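Local coordinates for fatty acid synthase 1, isoform A (Drosophila melanogaster, PDB 6FN6), which probably makes long-chain saturated fatty acids from acetyl-CoA and malonyl-CoA with NADPH, this chain being its dehydratase, enoylreductase and ketoreductase region, at residues E877-F882 / G890-K895; Y607-N612 / A659-T664; R614-T619 / R881-G886; T681-S686 / T868-D873. All blocks are in the same frame, centred on the assembly; numbering follows the deposited sequence.

Contact 1 of 4, residues E877-F882 / G890-K895; sequences EQAFRF and GKVVIK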
loop_
_atom_site.group_PDB
_atom_site.type_symbol
_atom_site.label_atom_id
_atom_site.label_comp_id
_atom_site.label_asym_id
_atom_site.label_seq_id
_atom_site.Cartn_x
_atom_site.Cartn_y
_atom_site.Cartn_z
ATOM N N GLU A 877 21.534 16.052 -29.165
ATOM C CA GLU A 877 22.244 15.340 -28.108
ATOM C C GLU A 877 22.309 16.213 -26.859
ATOM O O GLU A 877 21.897 15.801 -25.774
ATOM C CB GLU A 877 23.653 14.942 -28.562
ATOM C CG GLU A 877 24.487 14.254 -27.484
ATOM C CD GLU A 877 25.902 13.951 -27.942
ATOM O OE1 GLU A 877 26.147 13.956 -29.168
ATOM O OE2 GLU A 877 26.770 13.707 -27.077
ATOM N N GLN A 878 22.821 17.428 -27.027
ATOM C CA GLN A 878 22.997 18.346 -25.911
ATOM C C GLN A 878 21.648 18.670 -25.283
ATOM O O GLN A 878 21.546 18.853 -24.069
ATOM C CB GLN A 878 23.690 19.629 -26.377
ATOM C CG GLN A 878 25.088 19.411 -26.941
ATOM C CD GLN A 878 26.014 18.708 -25.966
ATOM O OE1 GLN A 878 26.077 19.060 -24.787
ATOM N NE2 GLN A 878 26.735 17.705 -26.453
ATOM N N ALA A 879 20.615 18.737 -26.116
ATOM C CA ALA A 879 19.263 19.004 -25.640
ATOM C C ALA A 879 18.814 17.929 -24.654
ATOM O O ALA A 879 18.304 18.238 -23.576
ATOM C CB ALA A 879 18.298 19.090 -26.810
ATOM N N PHE A 880 19.008 16.667 -25.026
ATOM C CA PHE A 880 18.633 15.547 -24.168
ATOM C C PHE A 880 19.471 15.485 -22.896
ATOM O O PHE A 880 18.930 15.361 -21.798
ATOM C CB PHE A 880 18.762 14.224 -24.929
ATOM C CG PHE A 880 17.524 13.840 -25.686
ATOM C CD1 PHE A 880 17.195 14.465 -26.874
ATOM C CD2 PHE A 880 16.691 12.846 -25.204
ATOM C CE1 PHE A 880 16.055 14.106 -27.566
ATOM C CE2 PHE A 880 15.552 12.483 -25.891
ATOM C CZ PHE A 880 15.233 13.113 -27.074
ATOM N N ARG A 881 20.789 15.562 -23.045
ATOM C CA ARG A 881 21.686 15.525 -21.896
ATOM C C ARG A 881 21.373 16.663 -20.933
ATOM O O ARG A 881 21.515 16.517 -19.718
ATOM C CB ARG A 881 23.147 15.590 -22.345
ATOM C CG ARG A 881 23.622 14.313 -23.017
ATOM C CD ARG A 881 25.116 14.327 -23.289
ATOM N NE ARG A 881 25.559 13.079 -23.906
ATOM C CZ ARG A 881 25.766 11.945 -23.241
ATOM N NH1 ARG A 881 25.568 11.890 -21.929
ATOM N NH2 ARG A 881 26.169 10.861 -23.891
ATOM N N PHE A 882 20.945 17.795 -21.481
ATOM C CA PHE A 882 20.640 18.969 -20.675
ATOM C C PHE A 882 19.405 18.742 -19.812
ATOM O O PHE A 882 19.360 19.177 -18.661
ATOM C CB PHE A 882 20.438 20.193 -21.568
ATOM C CG PHE A 882 20.133 21.452 -20.809
ATOM C CD1 PHE A 882 21.129 22.119 -20.118
ATOM C CD2 PHE A 882 18.850 21.971 -20.793
ATOM C CE1 PHE A 882 20.850 23.278 -19.419
ATOM C CE2 PHE A 882 18.565 23.130 -20.100
ATOM C CZ PHE A 882 19.565 23.783 -19.410
ATOM N N GLY A 890 11.508 24.819 -16.816
ATOM C CA GLY A 890 10.555 24.973 -17.899
ATOM C C GLY A 890 10.667 23.871 -18.931
ATOM O O GLY A 890 11.039 22.742 -18.610
ATOM N N LYS A 891 10.342 24.201 -20.176
ATOM C CA LYS A 891 10.315 23.208 -21.243
ATOM C C LYS A 891 11.564 23.263 -22.119
ATOM O O LYS A 891 12.033 24.341 -22.487
ATOM C CB LYS A 891 9.070 23.402 -22.110
ATOM C CG LYS A 891 8.683 22.182 -22.930
ATOM C CD LYS A 891 8.380 20.990 -22.034
ATOM C CE LYS A 891 7.135 20.244 -22.477
ATOM N NZ LYS A 891 6.745 19.196 -21.491
ATOM N N VAL A 892 12.089 22.087 -22.454
ATOM C CA VAL A 892 13.211 21.964 -23.377
ATOM C C VAL A 892 12.664 21.767 -24.785
ATOM O O VAL A 892 11.929 20.812 -25.037
ATOM C CB VAL A 892 14.134 20.794 -22.973
ATOM C CG1 VAL A 892 15.327 20.682 -23.917
ATOM C CG2 VAL A 892 14.605 20.959 -21.533
ATOM N N VAL A 893 13.029 22.660 -25.703
ATOM C CA VAL A 893 12.452 22.647 -27.046
ATOM C C VAL A 893 13.517 22.568 -28.141
ATOM O O VAL A 893 14.562 23.214 -28.060
ATOM C CB VAL A 893 11.559 23.883 -27.270
ATOM C CG1 VAL A 893 10.756 23.730 -28.558
ATOM C CG2 VAL A 893 10.636 24.104 -26.076
ATOM N N ILE A 894 13.235 21.774 -29.171
ATOM C CA ILE A 894 14.114 21.683 -30.336
ATOM C C ILE A 894 13.551 22.513 -31.481
ATOM O O ILE A 894 12.410 22.320 -31.902
ATOM C CB ILE A 894 14.324 20.223 -30.769
ATOM C CG1 ILE A 894 15.188 19.497 -29.742
ATOM C CG2 ILE A 894 14.991 20.162 -32.147
ATOM C CD1 ILE A 894 15.283 18.006 -29.955
ATOM N N LYS A 895 14.373 23.429 -31.981
ATOM C CA LYS A 895 13.988 24.313 -33.074
ATOM C C LYS A 895 14.238 23.641 -34.419
ATOM O O LYS A 895 15.331 23.735 -34.978
ATOM C CB LYS A 895 14.768 25.627 -32.978
ATOM C CG LYS A 895 14.506 26.626 -34.098
ATOM C CD LYS A 895 15.731 27.497 -34.342
ATOM C CE LYS A 895 16.040 28.385 -33.146
ATOM N NZ LYS A 895 17.272 29.192 -33.355
#

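Contact 2 of 4, residues Y607-N612 / A659-T664; sequences YYAPIN and AKSLAT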
loop_
_atom_site.group_PDB
_atom_site.type_symbol
_atom_site.label_atom_id
_atom_site.label_comp_id
_atom_site.label_asym_id
_atom_site.label_seq_id
_atom_site.Cartn_x
_atom_site.Cartn_y
_atom_site.Cartn_z
ATOM N N TYR A 607 7.683 22.860 -36.422
ATOM C CA TYR A 607 8.624 23.953 -36.219
ATOM C C TYR A 607 9.342 23.779 -34.887
ATOM O O TYR A 607 10.564 23.896 -34.803
ATOM C CB TYR A 607 7.905 25.298 -36.256
ATOM C CG TYR A 607 7.641 25.807 -37.653
ATOM C CD1 TYR A 607 6.744 25.153 -38.488
ATOM C CD2 TYR A 607 8.282 26.940 -38.139
ATOM C CE1 TYR A 607 6.495 25.610 -39.766
ATOM C CE2 TYR A 607 8.038 27.407 -39.417
ATOM C CZ TYR A 607 7.144 26.736 -40.226
ATOM O OH TYR A 607 6.892 27.191 -41.499
ATOM N N TYR A 608 8.564 23.495 -33.846
ATOM C CA TYR A 608 9.108 23.318 -32.507
ATOM C C TYR A 608 8.615 22.011 -31.900
ATOM O O TYR A 608 7.413 21.757 -31.849
ATOM C CB TYR A 608 8.719 24.501 -31.620
ATOM C CG TYR A 608 9.454 25.771 -31.986
ATOM C CD1 TYR A 608 8.960 26.623 -32.963
ATOM C CD2 TYR A 608 10.650 26.106 -31.368
ATOM C CE1 TYR A 608 9.631 27.775 -33.308
ATOM C CE2 TYR A 608 11.328 27.258 -31.705
ATOM C CZ TYR A 608 10.815 28.090 -32.677
ATOM O OH TYR A 608 11.489 29.239 -33.018
ATOM N N ALA A 609 9.553 21.177 -31.461
ATOM C CA ALA A 609 9.223 19.906 -30.828
ATOM C C ALA A 609 9.898 19.827 -29.463
ATOM O O ALA A 609 11.121 19.712 -29.382
ATOM C CB ALA A 609 9.659 18.742 -31.704
ATOM N N PRO A 610 9.105 19.902 -28.382
ATOM C CA PRO A 610 9.692 19.755 -27.046
ATOM C C PRO A 610 10.053 18.320 -26.680
ATOM O O PRO A 610 9.426 17.377 -27.163
ATOM C CB PRO A 610 8.585 20.268 -26.117
ATOM C CG PRO A 610 7.695 21.083 -26.976
ATOM C CD PRO A 610 7.735 20.437 -28.318
ATOM N N ILE A 611 11.064 18.166 -25.830
ATOM C CA ILE A 611 11.377 16.871 -25.246
ATOM C C ILE A 611 10.684 16.764 -23.895
ATOM O O ILE A 611 10.681 17.715 -23.110
ATOM C CB ILE A 611 12.893 16.658 -25.093
ATOM C CG1 ILE A 611 13.615 16.879 -26.420
ATOM C CG2 ILE A 611 13.187 15.262 -24.572
ATOM C CD1 ILE A 611 14.472 18.114 -26.437
ATOM N N ASN A 612 10.099 15.603 -23.630
ATOM C CA ASN A 612 9.499 15.325 -22.337
ATOM C C ASN A 612 10.256 14.176 -21.683
ATOM O O ASN A 612 11.031 13.488 -22.346
ATOM C CB ASN A 612 8.018 14.991 -22.491
ATOM C CG ASN A 612 7.173 16.216 -22.784
ATOM O OD1 ASN A 612 6.765 16.935 -21.870
ATOM N ND2 ASN A 612 6.906 16.461 -24.061
ATOM N N ALA A 659 3.069 9.985 -30.195
ATOM C CA ALA A 659 4.460 9.886 -30.601
ATOM C C ALA A 659 4.677 10.586 -31.934
ATOM O O ALA A 659 3.729 11.089 -32.537
ATOM C CB ALA A 659 4.877 8.429 -30.693
ATOM N N LYS A 660 5.936 10.626 -32.364
ATOM C CA LYS A 660 6.309 10.977 -33.735
ATOM C C LYS A 660 6.285 12.478 -34.028
ATOM O O LYS A 660 6.233 12.877 -35.193
ATOM C CB LYS A 660 5.395 10.252 -34.730
ATOM C CG LYS A 660 5.372 8.740 -34.557
ATOM C CD LYS A 660 4.345 8.077 -35.459
ATOM C CE LYS A 660 4.443 6.557 -35.389
ATOM N NZ LYS A 660 5.775 6.044 -35.827
ATOM N N SER A 661 6.329 13.311 -32.992
ATOM C CA SER A 661 6.307 14.758 -33.196
ATOM C C SER A 661 7.716 15.300 -33.408
ATOM O O SER A 661 7.893 16.413 -33.905
ATOM C CB SER A 661 5.657 15.469 -32.008
ATOM O OG SER A 661 6.608 15.734 -30.989
ATOM N N LEU A 662 8.716 14.505 -33.047
ATOM C CA LEU A 662 10.099 14.936 -33.175
ATOM C C LEU A 662 10.578 14.598 -34.580
ATOM O O LEU A 662 11.491 13.795 -34.775
ATOM C CB LEU A 662 10.980 14.277 -32.115
ATOM C CG LEU A 662 12.406 14.819 -31.986
ATOM C CD1 LEU A 662 12.408 16.304 -31.647
ATOM C CD2 LEU A 662 13.177 14.039 -30.935
ATOM N N ALA A 663 9.930 15.227 -35.554
ATOM C CA ALA A 663 10.196 14.986 -36.962
ATOM C C ALA A 663 9.896 16.252 -37.749
ATOM O O ALA A 663 9.329 17.201 -37.214
ATOM C CB ALA A 663 9.359 13.824 -37.470
ATOM N N THR A 664 10.286 16.274 -39.017
ATOM C CA THR A 664 10.034 17.435 -39.860
ATOM C C THR A 664 8.539 17.600 -40.120
ATOM O O THR A 664 8.061 18.707 -40.362
ATOM C CB THR A 664 10.777 17.322 -41.200
ATOM O OG1 THR A 664 10.399 16.107 -41.857
ATOM C CG2 THR A 664 12.281 17.332 -40.971
#

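Contact 3 of 4, residues R614-T619 / R881-G886; sequences RDVMLT and RFMASG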
loop_
_atom_site.group_PDB
_atom_site.type_symbol
_atom_site.label_atom_id
_atom_site.label_comp_id
_atom_site.label_asym_id
_atom_site.label_seq_id
_atom_site.Cartn_x
_atom_site.Cartn_y
_atom_site.Cartn_z
ATOM N N ARG A 614 9.421 11.328 -20.873
ATOM C CA ARG A 614 9.143 10.039 -21.496
ATOM C C ARG A 614 10.138 9.760 -22.620
ATOM O O ARG A 614 10.559 8.621 -22.817
ATOM C CB ARG A 614 7.709 9.994 -22.028
ATOM C CG ARG A 614 7.270 8.619 -22.527
ATOM C CD ARG A 614 5.886 8.678 -23.159
ATOM N NE ARG A 614 5.786 7.895 -24.388
ATOM C CZ ARG A 614 6.360 8.228 -25.540
ATOM N NH1 ARG A 614 7.100 9.325 -25.629
ATOM N NH2 ARG A 614 6.204 7.458 -26.609
ATOM N N ASP A 615 10.514 10.802 -23.352
ATOM C CA ASP A 615 11.499 10.664 -24.419
ATOM C C ASP A 615 12.865 10.325 -23.832
ATOM O O ASP A 615 13.585 9.478 -24.359
ATOM C CB ASP A 615 11.581 11.945 -25.252
ATOM C CG ASP A 615 10.293 12.244 -25.993
ATOM O OD1 ASP A 615 9.516 11.300 -26.243
ATOM O OD2 ASP A 615 10.049 13.424 -26.314
ATOM N N VAL A 616 13.216 10.990 -22.736
ATOM C CA VAL A 616 14.489 10.750 -22.070
ATOM C C VAL A 616 14.522 9.333 -21.511
ATOM O O VAL A 616 15.498 8.607 -21.693
ATOM C CB VAL A 616 14.741 11.779 -20.949
ATOM C CG1 VAL A 616 16.110 11.557 -20.308
ATOM C CG2 VAL A 616 14.627 13.196 -21.482
ATOM N N MET A 617 13.447 8.944 -20.832
ATOM C CA MET A 617 13.375 7.637 -20.190
ATOM C C MET A 617 13.482 6.529 -21.230
ATOM O O MET A 617 14.171 5.533 -21.016
ATOM C CB MET A 617 12.074 7.495 -19.394
ATOM C CG MET A 617 11.986 8.401 -18.173
ATOM S SD MET A 617 13.304 8.118 -16.978
ATOM C CE MET A 617 12.976 9.421 -15.793
ATOM N N LEU A 618 12.796 6.703 -22.354
ATOM C CA LEU A 618 12.844 5.716 -23.425
ATOM C C LEU A 618 14.251 5.607 -23.998
ATOM O O LEU A 618 14.779 4.508 -24.162
ATOM C CB LEU A 618 11.857 6.075 -24.534
ATOM C CG LEU A 618 11.709 5.061 -25.671
ATOM C CD1 LEU A 618 11.437 3.653 -25.154
ATOM C CD2 LEU A 618 10.615 5.497 -26.626
ATOM N N THR A 619 14.855 6.752 -24.299
ATOM C CA THR A 619 16.186 6.779 -24.891
ATOM C C THR A 619 17.215 6.167 -23.944
ATOM O O THR A 619 18.060 5.378 -24.363
ATOM C CB THR A 619 16.613 8.219 -25.251
ATOM O OG1 THR A 619 15.701 8.765 -26.211
ATOM C CG2 THR A 619 18.028 8.244 -25.834
ATOM N N ARG A 881 20.789 15.562 -23.045
ATOM C CA ARG A 881 21.686 15.525 -21.896
ATOM C C ARG A 881 21.373 16.663 -20.933
ATOM O O ARG A 881 21.515 16.517 -19.718
ATOM C CB ARG A 881 23.147 15.590 -22.345
ATOM C CG ARG A 881 23.622 14.313 -23.017
ATOM C CD ARG A 881 25.116 14.327 -23.289
ATOM N NE ARG A 881 25.559 13.079 -23.906
ATOM C CZ ARG A 881 25.766 11.945 -23.241
ATOM N NH1 ARG A 881 25.568 11.890 -21.929
ATOM N NH2 ARG A 881 26.169 10.861 -23.891
ATOM N N PHE A 882 20.945 17.795 -21.481
ATOM C CA PHE A 882 20.640 18.969 -20.675
ATOM C C PHE A 882 19.405 18.742 -19.812
ATOM O O PHE A 882 19.360 19.177 -18.661
ATOM C CB PHE A 882 20.438 20.193 -21.568
ATOM C CG PHE A 882 20.133 21.452 -20.809
ATOM C CD1 PHE A 882 21.129 22.119 -20.118
ATOM C CD2 PHE A 882 18.850 21.971 -20.793
ATOM C CE1 PHE A 882 20.850 23.278 -19.419
ATOM C CE2 PHE A 882 18.565 23.130 -20.100
ATOM C CZ PHE A 882 19.565 23.783 -19.410
ATOM N N MET A 883 18.401 18.066 -20.362
ATOM C CA MET A 883 17.180 17.809 -19.609
ATOM C C MET A 883 17.424 16.729 -18.562
ATOM O O MET A 883 16.873 16.782 -17.465
ATOM C CB MET A 883 16.034 17.388 -20.532
ATOM C CG MET A 883 14.704 17.281 -19.802
ATOM S SD MET A 883 13.270 17.085 -20.872
ATOM C CE MET A 883 11.955 17.184 -19.659
ATOM N N ALA A 884 18.251 15.749 -18.906
ATOM C CA ALA A 884 18.574 14.664 -17.989
ATOM C C ALA A 884 19.228 15.197 -16.718
ATOM O O ALA A 884 18.991 14.681 -15.626
ATOM C CB ALA A 884 19.487 13.651 -18.669
ATOM N N SER A 885 20.052 16.232 -16.867
ATOM C CA SER A 885 20.786 16.801 -15.741
ATOM C C SER A 885 19.832 17.287 -14.658
ATOM O O SER A 885 20.015 16.989 -13.478
ATOM C CB SER A 885 21.676 17.953 -16.210
ATOM O OG SER A 885 20.899 19.026 -16.714
ATOM N N GLY A 886 18.817 18.038 -15.068
ATOM C CA GLY A 886 17.795 18.514 -14.154
ATOM C C GLY A 886 18.001 19.924 -13.635
ATOM O O GLY A 886 17.309 20.351 -12.711
#

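Contact 4 of 4, residues T681-S686 / T868-D873; sequences TMEEAS and TSVFND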
loop_
_atom_site.group_PDB
_atom_site.type_symbol
_atom_site.label_atom_id
_atom_site.label_comp_id
_atom_site.label_asym_id
_atom_site.label_seq_id
_atom_site.Cartn_x
_atom_site.Cartn_y
_atom_site.Cartn_z
ATOM N N THR A 681 4.624 33.100 -29.529
ATOM C CA THR A 681 5.573 32.579 -30.499
ATOM C C THR A 681 5.344 31.075 -30.567
ATOM O O THR A 681 4.868 30.478 -29.600
ATOM C CB THR A 681 7.037 32.884 -30.120
ATOM O OG1 THR A 681 7.397 32.153 -28.943
ATOM C CG2 THR A 681 7.227 34.374 -29.863
ATOM N N MET A 682 5.647 30.464 -31.707
ATOM C CA MET A 682 5.573 29.013 -31.812
ATOM C C MET A 682 6.417 28.387 -30.708
ATOM O O MET A 682 6.038 27.378 -30.120
ATOM C CB MET A 682 6.057 28.534 -33.181
ATOM C CG MET A 682 5.038 28.691 -34.293
ATOM S SD MET A 682 5.668 28.067 -35.863
ATOM C CE MET A 682 4.228 28.262 -36.903
ATOM N N GLU A 683 7.558 29.011 -30.431
ATOM C CA GLU A 683 8.437 28.590 -29.347
ATOM C C GLU A 683 7.654 28.499 -28.039
ATOM O O GLU A 683 7.742 27.508 -27.313
ATOM C CB GLU A 683 9.613 29.564 -29.216
ATOM C CG GLU A 683 10.470 29.379 -27.975
ATOM C CD GLU A 683 11.612 30.377 -27.912
ATOM O OE1 GLU A 683 11.954 30.831 -26.798
ATOM O OE2 GLU A 683 12.169 30.709 -28.979
ATOM N N GLU A 684 6.896 29.547 -27.741
ATOM C CA GLU A 684 6.092 29.597 -26.530
ATOM C C GLU A 684 4.978 28.554 -26.552
ATOM O O GLU A 684 4.808 27.792 -25.599
ATOM C CB GLU A 684 5.489 30.992 -26.361
ATOM C CG GLU A 684 6.474 32.048 -25.895
ATOM C CD GLU A 684 5.884 33.444 -25.927
ATOM O OE1 GLU A 684 4.645 33.573 -25.835
ATOM O OE2 GLU A 684 6.660 34.414 -26.049
ATOM N N ALA A 685 4.227 28.522 -27.648
ATOM C CA ALA A 685 3.057 27.659 -27.755
ATOM C C ALA A 685 3.411 26.184 -27.566
ATOM O O ALA A 685 2.654 25.430 -26.950
ATOM C CB ALA A 685 2.378 27.868 -29.099
ATOM N N SER A 686 4.568 25.783 -28.083
ATOM C CA SER A 686 4.998 24.389 -28.036
ATOM C C SER A 686 5.040 23.831 -26.615
ATOM O O SER A 686 4.985 22.617 -26.418
ATOM C CB SER A 686 6.378 24.242 -28.686
ATOM O OG SER A 686 7.341 25.052 -28.035
ATOM N N THR A 868 11.788 28.609 -21.949
ATOM C CA THR A 868 12.296 27.668 -22.937
ATOM C C THR A 868 13.818 27.624 -22.973
ATOM O O THR A 868 14.483 28.655 -22.912
ATOM C CB THR A 868 11.795 28.018 -24.350
ATOM O OG1 THR A 868 12.128 29.379 -24.654
ATOM C CG2 THR A 868 10.289 27.827 -24.445
ATOM N N SER A 869 14.352 26.414 -23.075
ATOM C CA SER A 869 15.765 26.208 -23.347
ATOM C C SER A 869 15.854 25.582 -24.728
ATOM O O SER A 869 15.714 24.370 -24.882
ATOM C CB SER A 869 16.414 25.317 -22.287
ATOM O OG SER A 869 16.164 25.816 -20.984
ATOM N N VAL A 870 16.061 26.425 -25.735
ATOM C CA VAL A 870 15.932 26.003 -27.124
ATOM C C VAL A 870 17.239 25.444 -27.677
ATOM O O VAL A 870 18.321 25.960 -27.398
ATOM C CB VAL A 870 15.436 27.169 -28.005
ATOM C CG1 VAL A 870 15.088 26.673 -29.402
ATOM C CG2 VAL A 870 14.238 27.856 -27.361
ATOM N N PHE A 871 17.116 24.382 -28.469
ATOM C CA PHE A 871 18.251 23.794 -29.174
ATOM C C PHE A 871 17.878 23.586 -30.641
ATOM O O PHE A 871 16.742 23.238 -30.948
ATOM C CB PHE A 871 18.656 22.465 -28.532
ATOM C CG PHE A 871 19.105 22.590 -27.103
ATOM C CD1 PHE A 871 18.180 22.625 -26.074
ATOM C CD2 PHE A 871 20.452 22.667 -26.790
ATOM C CE1 PHE A 871 18.590 22.737 -24.757
ATOM C CE2 PHE A 871 20.867 22.779 -25.477
ATOM C CZ PHE A 871 19.937 22.814 -24.461
ATOM N N ASN A 872 18.824 23.798 -31.551
ATOM C CA ASN A 872 18.538 23.623 -32.976
ATOM C C ASN A 872 18.681 22.153 -33.371
ATOM O O ASN A 872 19.025 21.309 -32.542
ATOM C CB ASN A 872 19.453 24.503 -33.838
ATOM C CG ASN A 872 20.924 24.257 -33.579
ATOM O OD1 ASN A 872 21.321 23.174 -33.153
ATOM N ND2 ASN A 872 21.746 25.269 -33.842
ATOM N N ASP A 873 18.394 21.851 -34.635
ATOM C CA ASP A 873 18.312 20.468 -35.102
ATOM C C ASP A 873 19.621 19.701 -34.918
ATOM O O ASP A 873 19.621 18.471 -34.890
ATOM C CB ASP A 873 17.890 20.423 -36.575
ATOM C CG ASP A 873 18.733 21.323 -37.457
ATOM O OD1 ASP A 873 19.463 22.180 -36.917
ATOM O OD2 ASP A 873 18.659 21.176 -38.695
#

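Contact 1 of 4, residues E877-F882 / G890-K895
Helix 877-882 runs almost exactly antiparallel to strand 891-895, at 175° with 9.2 Å between the axes, and A879 and V892 form the pair of nearest CA atoms. This is the return half of a beta-alpha-beta unit: strand 868-872 leads into helix 876-885, and the chain comes back as strand 891-895, parallel to the first strand and hydrogen-bonded to it through V893 with S869 and F871. The family assignment to the zinc-binding dehydrogenases fits a place in the enoylreductase part of the chain.

Strand alternation decides which side chains meet the helix. V892 and I894 point at it, whereas V893 points to the other face, where it touches S686 and Y608. A879, too small to hold the strand off, is met by two strand residues. Its CB lies 4.3 Å from I894 CG1, and its carbonyl O is 3.9 Å from V892 CG1. The valine methyls divide the work: CG1 stands anti to the backbone N (chi1 -179°) and takes the alanine, leaving CG2 for the next turn of the helix. F871 packs on both A879 and V892 and so continues the same apolar layer. F880 leaves the helix on another side and lies against D615 and T619 of helix 613-620. Far from the strand, E877 and R881 are joined by a long, weak salt bridge one turn apart. One turn on from A879, F882 extends the contact: V892 CG2 meets its ring at the edge, near the ring plane, 4.4 Å from F882 CD2.

Contact 2 of 4, residues Y607-N612 / A659-T664
A609 is the focus of the tight part of this contact: its CB sits 3.7 Å from S661 O and 3.7 Å from L662 CD1, so one methyl meets a backbone carbonyl and a leucine branch together. The leucine's CG stands anti to the backbone N (chi1 -170°) and chi2 of 59° brings CD1 round to the alanine, although the side chain does not set out in that direction. Its backbone matters as well, since L662 is the centre of an inverse gamma turn, closed by a weak bond from A663 N to S661 O. A609 itself lies on strand 601-611, which pairs antiparallel with strands 642-646, 665-669 and 891-895; a classic beta bulge precedes it, Y607 and Y608 both facing A644. S661 turns its hydroxyl to another partner, E642 O, and its OG stays 4.3 Å from A609 CB. Packing slackens toward the ends of both segments. K660, N612 and T664 are all partly exposed and take no part across the contact; K660 NZ, N612 ND2 and T664 OG1 bond elsewhere, to C637 O, E642 OE2 and A570 N in turn.

Contact 3 of 4, residues R614-T619 / R881-G886
D615 O, in the helical turn that presents V616 to M883 and A884, accepts two bonds from a single residue: T619 OG1 at 2.9 Å and T619 N at 3.0 Å. The two donors come from opposite faces of the carbonyl plane, the hydroxyl tilted 30° from it, so the threonine side chain adds to the ordinary helical bond. The carboxylate of D615 is used at the start of its helix: OD1 forms a salt bridge with R614 NH1, and OD2 reaches back to the N-cap residue, N612, in a weak bond to its N.

Helix 613-620 meets helix 876-885 through V616, whose methyls part to two neighbours. CG1, anti to the backbone N (chi1 -177°), lies 4.3 Å from A884 CB; CG2 lies 4.2 Å from M883 SD. The M883 chain is extended (chi2 169°), which carries SD out from its helix to V616 CG2; the two side chains pass at a slant. I611 of the neighbouring strand packs on both V616 and M883 and ties this helix pair to the sheet, while A884 lies on the exposed margin.

The polar bonds described stay on the 613-620 side. The chemistry therefore implies that, between these two segments, the contact rests on apolar packing, buried at V616 and M883 and open at A884, with no directional bond in it.

Contact 4 of 4, residues T681-S686 / T868-D873
E683 and T868 meet through one directional bond: T868 OG1 donates to E683 OE1 at 2.6 Å. The hydroxyl reaches that oxygen on its anti side, 33° out of the carboxylate plane. Methyl groups lie close around the bond: V870 CG2 is 3.7 Å from the carboxylate carbon, E683 CD, and T868 CG2 lies 3.9 Å from E683 CG, nearer the backbone than the carboxylate. T868 holds its OG1 between the backbone N and the carbonyl carbon (chi1 55°), which leaves CG2 free to rest against the glutamate's stem. E683 reaches the strand as an extended chain, crossing both strand residues at an angle.

The motif behind this is a short N-capped helix, 682-685, set beside strand 868-872, which pairs in parallel with strand 891-895. An alanine in place of E683 would probably leave the T868 hydroxyl without this acceptor and uncover the V870 methyl.

Further out, the cap fixes the helical turn from which E683 springs: T681 OG1 accepts from E684 N at 2.9 Å, with an N-H...O angle of 153°. E683 thus sits in the first turn of the helix, directly beside the capped residue. Further along the chain, S686 OG bonds to E683 O from above the carbonyl plane. Y608 packs on the E683 side chain, V893 and T687 touch T868, and M682 N finds an acceptor in E899 OE1.

How the contacts relate
From the N terminus, 607-612 opens contact 2 and 614-619, on the next helix, opens contact 3. Contact 2 closes first, at 659-664, so the two cross. Contact 4 then opens at 681-686 and closes at 868-873, bridging the long stretch that holds the parallel sheet with strands 710-713 and 830-833, probably the Rossmann-type part; it falls wholly within the span of contact 3. Helix 876-885 follows: its residues 877-882 open contact 1, and 881-886, sharing R881 and F882, close contact 3. Strand 891-895 closes contact 1. Lying between strands 601-611 and 868-872, it joins the late chain to both earlier parts, with helices 613-620 and 876-885 packed together alongside.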